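Agap007691-pb (PDB 5C98) belongs to the serpin family and may inhibit serine proteases, although its biological function has not been established. Local coordinates at residues I17-F29 with M355-V369. Numbering follows the deposited sequence.
Sequences IVAANNKFTLEYF and MFLIRRTMDGNVLQV
Met-355 opens the contact by reaching from its strand toward the helix with a fully extended chain, CG anti to the backbone N (chi1 174°), which carries CE to 3.8 Å from CD2 of Phe-29. The sulfur lies oblique to the ring in a Met-aromatic contact, and the same methyl also meets Leu-26. Two residues on, CD2 of Leu-357 touches CD2 of Leu-26, the two side chains crossing at about a right angle. The hairpin then turns beyond Arg-360, whose NH1 forms a salt bridge with Asp-363. OD1 of Asp-363 takes the backbone N of Asn-365 in an Asx turn, while CG1 of Val-18 lies against Asp-363 O and CG2 against Asp-363 OD2.

The hydrogen bonds that cross to the helix begin at Gly-364, whose O receives ND2 of Asn-22 at 3.1 Å, from above its carbonyl plane. Asn-365 OD1 accepts from Asn-21 ND2 (2.8 Å), the two amide planes 64° apart, and CG1 of Val-18 rests on the same oxygen. Val-366 N donates at 2.9 Å to an in-plane lone pair of Asn-22 OD1; with both amide atoms bonded to backbone, the rotation of that group is set. Val-366 O takes Asn-21 ND2 (3.1 Å), and a water bridges it to Thr-25 OG1. CG1 of Val-366 meets CG2 of Thr-25 at 3.6 Å. Val-369 closes the row: its CG1 touches Thr-25 and its CG2 lies over a face of the Phe-29 ring in a CH-pi contact, 4.1 Å from the centroid.

This joins the N-terminal helix of the serpin fold to its C-terminal hairpin. Two asparagines satisfy backbone atoms around the turn, which probably sets how far the helix lies along the hairpin, while toward Phe-29 hydrocarbon contacts to Met-355, Leu-357 and Val-369 take over.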
loop_
_atom_site.group_PDB
_atom_site.type_symbol
_atom_site.label_atom_id
_atom_site.label_comp_id
_atom_site.label_asym_id
_atom_site.label_seq_id
_atom_site.Cartn_x
_atom_site.Cartn_y
_atom_site.Cartn_z
ATOM N N ILE A 17 -0.654 16.700 -7.438
ATOM C CA ILE A 17 -0.193 15.316 -7.320
ATOM C C ILE A 17 -0.925 14.611 -6.183
ATOM O O ILE A 17 -1.379 13.472 -6.330
ATOM C CB ILE A 17 1.334 15.275 -7.107
ATOM C CG1 ILE A 17 2.061 15.679 -8.390
ATOM C CG2 ILE A 17 1.786 13.890 -6.680
ATOM C CD1 ILE A 17 3.520 16.106 -8.178
ATOM N N VAL A 18 -1.033 15.270 -5.022
ATOM C CA VAL A 18 -1.716 14.659 -3.877
ATOM C C VAL A 18 -3.186 14.439 -4.177
ATOM O O VAL A 18 -3.755 13.387 -3.846
ATOM C CB VAL A 18 -1.521 15.497 -2.601
ATOM C CG1 VAL A 18 -2.421 14.976 -1.463
ATOM C CG2 VAL A 18 -0.087 15.485 -2.185
ATOM N N ALA A 19 -3.844 15.440 -4.747
ATOM C CA ALA A 19 -5.255 15.272 -5.062
ATOM C C ALA A 19 -5.464 14.097 -6.008
ATOM O O ALA A 19 -6.395 13.299 -5.832
ATOM C CB ALA A 19 -5.810 16.554 -5.664
ATOM N N ALA A 20 -4.600 13.965 -7.007
ATOM C CA ALA A 20 -4.764 12.912 -7.992
ATOM C C ALA A 20 -4.441 11.564 -7.375
ATOM O O ALA A 20 -5.148 10.576 -7.613
ATOM C CB ALA A 20 -3.888 13.169 -9.211
ATOM N N ASN A 21 -3.423 11.523 -6.524
ATOM C CA ASN A 21 -3.077 10.270 -5.874
ATOM C C ASN A 21 -4.185 9.803 -4.951
ATOM O O ASN A 21 -4.496 8.617 -4.916
ATOM C CB ASN A 21 -1.764 10.347 -5.107
ATOM C CG ASN A 21 -1.531 9.094 -4.305
ATOM O OD1 ASN A 21 -1.385 8.008 -4.864
ATOM N ND2 ASN A 21 -1.555 9.220 -2.990
ATOM N N ASN A 22 -4.787 10.709 -4.192
ATOM C CA ASN A 22 -5.835 10.292 -3.274
ATOM C C ASN A 22 -7.037 9.754 -4.031
ATOM O O ASN A 22 -7.619 8.748 -3.612
ATOM C CB ASN A 22 -6.215 11.423 -2.313
ATOM C CG ASN A 22 -5.155 11.647 -1.264
ATOM O OD1 ASN A 22 -4.255 10.816 -1.103
ATOM N ND2 ASN A 22 -5.253 12.760 -0.538
ATOM N N LYS A 23 -7.423 10.398 -5.138
ATOM C CA LYS A 23 -8.545 9.908 -5.937
ATOM C C LYS A 23 -8.243 8.517 -6.489
ATOM O O LYS A 23 -9.077 7.608 -6.415
ATOM C CB LYS A 23 -8.870 10.874 -7.082
ATOM C CG LYS A 23 -10.064 10.459 -7.938
ATOM C CD LYS A 23 -10.363 11.482 -9.030
ATOM C CE LYS A 23 -11.569 11.082 -9.860
ATOM N NZ LYS A 23 -11.221 10.061 -10.883
ATOM N N PHE A 24 -7.050 8.340 -7.060
ATOM C CA PHE A 24 -6.661 7.034 -7.597
ATOM C C PHE A 24 -6.576 5.983 -6.489
ATOM O O PHE A 24 -7.015 4.844 -6.659
ATOM C CB PHE A 24 -5.338 7.186 -8.344
ATOM C CG PHE A 24 -4.661 5.900 -8.667
ATOM C CD1 PHE A 24 -5.140 5.057 -9.650
ATOM C CD2 PHE A 24 -3.515 5.530 -7.981
ATOM C CE1 PHE A 24 -4.485 3.841 -9.909
ATOM C CE2 PHE A 24 -2.878 4.335 -8.255
ATOM C CZ PHE A 24 -3.379 3.494 -9.205
ATOM N N THR A 25 -6.058 6.367 -5.335
ATOM C CA THR A 25 -5.906 5.445 -4.213
ATOM C C THR A 25 -7.243 4.861 -3.779
ATOM O O THR A 25 -7.366 3.652 -3.566
ATOM C CB THR A 25 -5.191 6.146 -3.047
ATOM O OG1 THR A 25 -3.826 6.331 -3.392
ATOM C CG2 THR A 25 -5.253 5.344 -1.770
ATOM N N LEU A 26 -8.248 5.717 -3.626
ATOM C CA LEU A 26 -9.552 5.226 -3.196
ATOM C C LEU A 26 -10.214 4.385 -4.275
ATOM O O LEU A 26 -10.856 3.381 -3.958
ATOM C CB LEU A 26 -10.430 6.399 -2.755
ATOM C CG LEU A 26 -9.898 7.158 -1.538
ATOM C CD1 LEU A 26 -10.847 8.338 -1.279
ATOM C CD2 LEU A 26 -9.691 6.277 -0.297
ATOM N N GLU A 27 -10.059 4.756 -5.558
ATOM C CA GLU A 27 -10.593 3.922 -6.632
ATOM C C GLU A 27 -9.918 2.562 -6.657
ATOM O O GLU A 27 -10.573 1.528 -6.812
ATOM C CB GLU A 27 -10.376 4.613 -7.976
ATOM C CG GLU A 27 -11.310 5.801 -8.208
ATOM C CD GLU A 27 -10.916 6.640 -9.400
ATOM O OE1 GLU A 27 -9.730 6.603 -9.811
ATOM O OE2 GLU A 27 -11.801 7.359 -9.918
ATOM N N TYR A 28 -8.597 2.543 -6.515
ATOM C CA TYR A 28 -7.865 1.286 -6.504
ATOM C C TYR A 28 -8.308 0.412 -5.336
ATOM O O TYR A 28 -8.513 -0.797 -5.489
ATOM C CB TYR A 28 -6.386 1.620 -6.385
ATOM C CG TYR A 28 -5.416 0.464 -6.504
ATOM C CD1 TYR A 28 -5.190 -0.407 -5.454
ATOM C CD2 TYR A 28 -4.660 0.297 -7.654
ATOM C CE1 TYR A 28 -4.257 -1.419 -5.553
ATOM C CE2 TYR A 28 -3.739 -0.719 -7.756
ATOM C CZ TYR A 28 -3.542 -1.563 -6.726
ATOM O OH TYR A 28 -2.589 -2.576 -6.805
ATOM N N PHE A 29 -8.423 1.002 -4.152
ATOM C CA PHE A 29 -8.834 0.209 -2.998
ATOM C C PHE A 29 -10.225 -0.380 -3.192
ATOM O O PHE A 29 -10.455 -1.539 -2.845
ATOM C CB PHE A 29 -8.754 1.024 -1.706
ATOM C CG PHE A 29 -9.041 0.211 -0.480
ATOM C CD1 PHE A 29 -8.298 -0.918 -0.201
ATOM C CD2 PHE A 29 -10.074 0.529 0.364
ATOM C CE1 PHE A 29 -8.568 -1.695 0.902
ATOM C CE2 PHE A 29 -10.308 -0.259 1.480
ATOM C CZ PHE A 29 -9.555 -1.353 1.718
ATOM N N MET A 355 -11.841 0.431 8.345
ATOM C CA MET A 355 -10.907 0.824 7.303
ATOM C C MET A 355 -9.862 1.756 7.915
ATOM O O MET A 355 -10.149 2.517 8.850
ATOM C CB MET A 355 -11.662 1.557 6.174
ATOM C CG MET A 355 -10.799 2.157 5.074
ATOM S SD MET A 355 -11.936 2.880 3.843
ATOM C CE MET A 355 -10.733 3.501 2.671
ATOM N N PHE A 356 -8.642 1.700 7.381
ATOM C CA PHE A 356 -7.592 2.601 7.819
ATOM C C PHE A 356 -6.899 3.230 6.619
ATOM O O PHE A 356 -6.827 2.646 5.537
ATOM C CB PHE A 356 -6.576 1.886 8.738
ATOM C CG PHE A 356 -5.871 0.740 8.101
ATOM C CD1 PHE A 356 -4.759 0.934 7.311
ATOM C CD2 PHE A 356 -6.316 -0.555 8.325
ATOM C CE1 PHE A 356 -4.111 -0.167 6.716
ATOM C CE2 PHE A 356 -5.671 -1.639 7.755
ATOM C CZ PHE A 356 -4.582 -1.450 6.951
ATOM N N LEU A 357 -6.392 4.441 6.815
ATOM C CA LEU A 357 -5.634 5.176 5.802
ATOM C C LEU A 357 -4.395 5.739 6.471
ATOM O O LEU A 357 -4.506 6.472 7.460
ATOM C CB LEU A 357 -6.443 6.328 5.191
ATOM C CG LEU A 357 -7.752 5.892 4.545
ATOM C CD1 LEU A 357 -8.895 5.947 5.571
ATOM C CD2 LEU A 357 -8.053 6.772 3.398
ATOM N N ILE A 358 -3.219 5.391 5.954
ATOM C CA ILE A 358 -1.973 5.941 6.459
ATOM C C ILE A 358 -1.644 7.152 5.612
ATOM O O ILE A 358 -1.495 7.036 4.387
ATOM C CB ILE A 358 -0.826 4.918 6.366
ATOM C CG1 ILE A 358 -1.241 3.592 7.007
ATOM C CG2 ILE A 358 0.475 5.492 6.944
ATOM C CD1 ILE A 358 -1.559 3.708 8.512
ATOM N N ARG A 359 -1.533 8.314 6.259
ATOM C CA ARG A 359 -1.382 9.577 5.558
ATOM C C ARG A 359 -0.159 10.334 6.051
ATOM O O ARG A 359 0.263 10.202 7.201
ATOM C CB ARG A 359 -2.612 10.476 5.698
ATOM C CG ARG A 359 -3.910 9.830 5.295
ATOM C CD ARG A 359 -5.087 10.805 5.256
ATOM N NE ARG A 359 -5.342 11.426 6.547
ATOM C CZ ARG A 359 -6.086 12.523 6.716
ATOM N NH1 ARG A 359 -6.614 13.139 5.660
ATOM N NH2 ARG A 359 -6.286 13.016 7.935
ATOM N N ARG A 360 0.460 11.078 5.146
ATOM C CA ARG A 360 1.460 12.067 5.516
ATOM C C ARG A 360 0.705 13.257 6.105
ATOM O O ARG A 360 -0.204 13.794 5.458
ATOM C CB ARG A 360 2.268 12.438 4.267
ATOM C CG ARG A 360 3.433 13.370 4.515
ATOM C CD ARG A 360 4.089 13.818 3.218
ATOM N NE ARG A 360 5.231 14.676 3.534
ATOM C CZ ARG A 360 5.735 15.612 2.736
ATOM N NH1 ARG A 360 5.209 15.841 1.540
ATOM N NH2 ARG A 360 6.776 16.326 3.144
ATOM N N THR A 361 0.999 13.610 7.359
ATOM C CA THR A 361 0.177 14.612 8.041
ATOM C C THR A 361 0.258 15.980 7.357
ATOM O O THR A 361 -0.733 16.726 7.346
ATOM C CB THR A 361 0.530 14.712 9.534
ATOM O OG1 THR A 361 1.881 15.154 9.729
ATOM C CG2 THR A 361 0.365 13.374 10.217
ATOM N N MET A 362 1.399 16.304 6.754
ATOM C CA MET A 362 1.617 17.647 6.220
ATOM C C MET A 362 0.659 17.970 5.078
ATOM O O MET A 362 0.139 19.090 4.998
ATOM C CB MET A 362 3.064 17.775 5.749
ATOM C CG MET A 362 3.425 19.136 5.180
ATOM S SD MET A 362 4.006 20.271 6.454
ATOM C CE MET A 362 5.706 19.733 6.633
ATOM N N ASP A 363 0.409 17.007 4.186
ATOM C CA ASP A 363 -0.359 17.263 2.968
ATOM C C ASP A 363 -1.575 16.351 2.801
ATOM O O ASP A 363 -2.318 16.511 1.822
ATOM C CB ASP A 363 0.547 17.166 1.725
ATOM C CG ASP A 363 1.226 15.809 1.593
ATOM O OD1 ASP A 363 0.822 14.899 2.324
ATOM O OD2 ASP A 363 2.154 15.645 0.758
ATOM N N GLY A 364 -1.811 15.416 3.720
ATOM C CA GLY A 364 -2.931 14.509 3.597
ATOM C C GLY A 364 -2.778 13.430 2.546
ATOM O O GLY A 364 -3.761 12.766 2.194
ATOM N N ASN A 365 -1.588 13.242 1.995
ATOM C CA ASN A 365 -1.435 12.242 0.953
ATOM C C ASN A 365 -1.560 10.855 1.557
ATOM O O ASN A 365 -0.916 10.547 2.559
ATOM C CB ASN A 365 -0.078 12.379 0.286
ATOM C CG ASN A 365 -0.020 11.706 -1.056
ATOM O OD1 ASN A 365 -0.996 11.673 -1.782
ATOM N ND2 ASN A 365 1.137 11.136 -1.385
ATOM N N VAL A 366 -2.357 10.008 0.918
ATOM C CA VAL A 366 -2.586 8.649 1.386
ATOM C C VAL A 366 -1.497 7.733 0.849
ATOM O O VAL A 366 -1.319 7.604 -0.365
ATOM C CB VAL A 366 -3.971 8.139 0.980
ATOM C CG1 VAL A 366 -4.152 6.679 1.436
ATOM C CG2 VAL A 366 -5.080 9.061 1.534
ATOM N N LEU A 367 -0.742 7.128 1.763
ATOM C CA LEU A 367 0.399 6.300 1.425
ATOM C C LEU A 367 0.089 4.807 1.474
ATOM O O LEU A 367 0.792 4.015 0.835
ATOM C CB LEU A 367 1.549 6.609 2.401
ATOM C CG LEU A 367 1.847 8.092 2.591
ATOM C CD1 LEU A 367 3.062 8.195 3.492
ATOM C CD2 LEU A 367 2.080 8.868 1.305
ATOM N N GLN A 368 -0.906 4.406 2.243
ATOM C CA GLN A 368 -1.269 3.007 2.417
ATOM C C GLN A 368 -2.717 3.021 2.868
ATOM O O GLN A 368 -3.127 3.922 3.599
ATOM C CB GLN A 368 -0.409 2.325 3.493
ATOM C CG GLN A 368 -0.364 0.837 3.386
ATOM C CD GLN A 368 0.312 0.205 4.605
ATOM O OE1 GLN A 368 -0.227 0.301 5.706
ATOM N NE2 GLN A 368 1.432 -0.451 4.411
ATOM N N VAL A 369 -3.503 2.042 2.419
ATOM C CA VAL A 369 -4.915 1.961 2.774
ATOM C C VAL A 369 -5.275 0.495 2.938
ATOM O O VAL A 369 -4.704 -0.374 2.291
ATOM C CB VAL A 369 -5.754 2.679 1.687
ATOM C CG1 VAL A 369 -5.523 2.065 0.331
ATOM C CG2 VAL A 369 -7.216 2.684 2.047
HETATM O O HOH W 1 -1.781 5.283 -1.872
#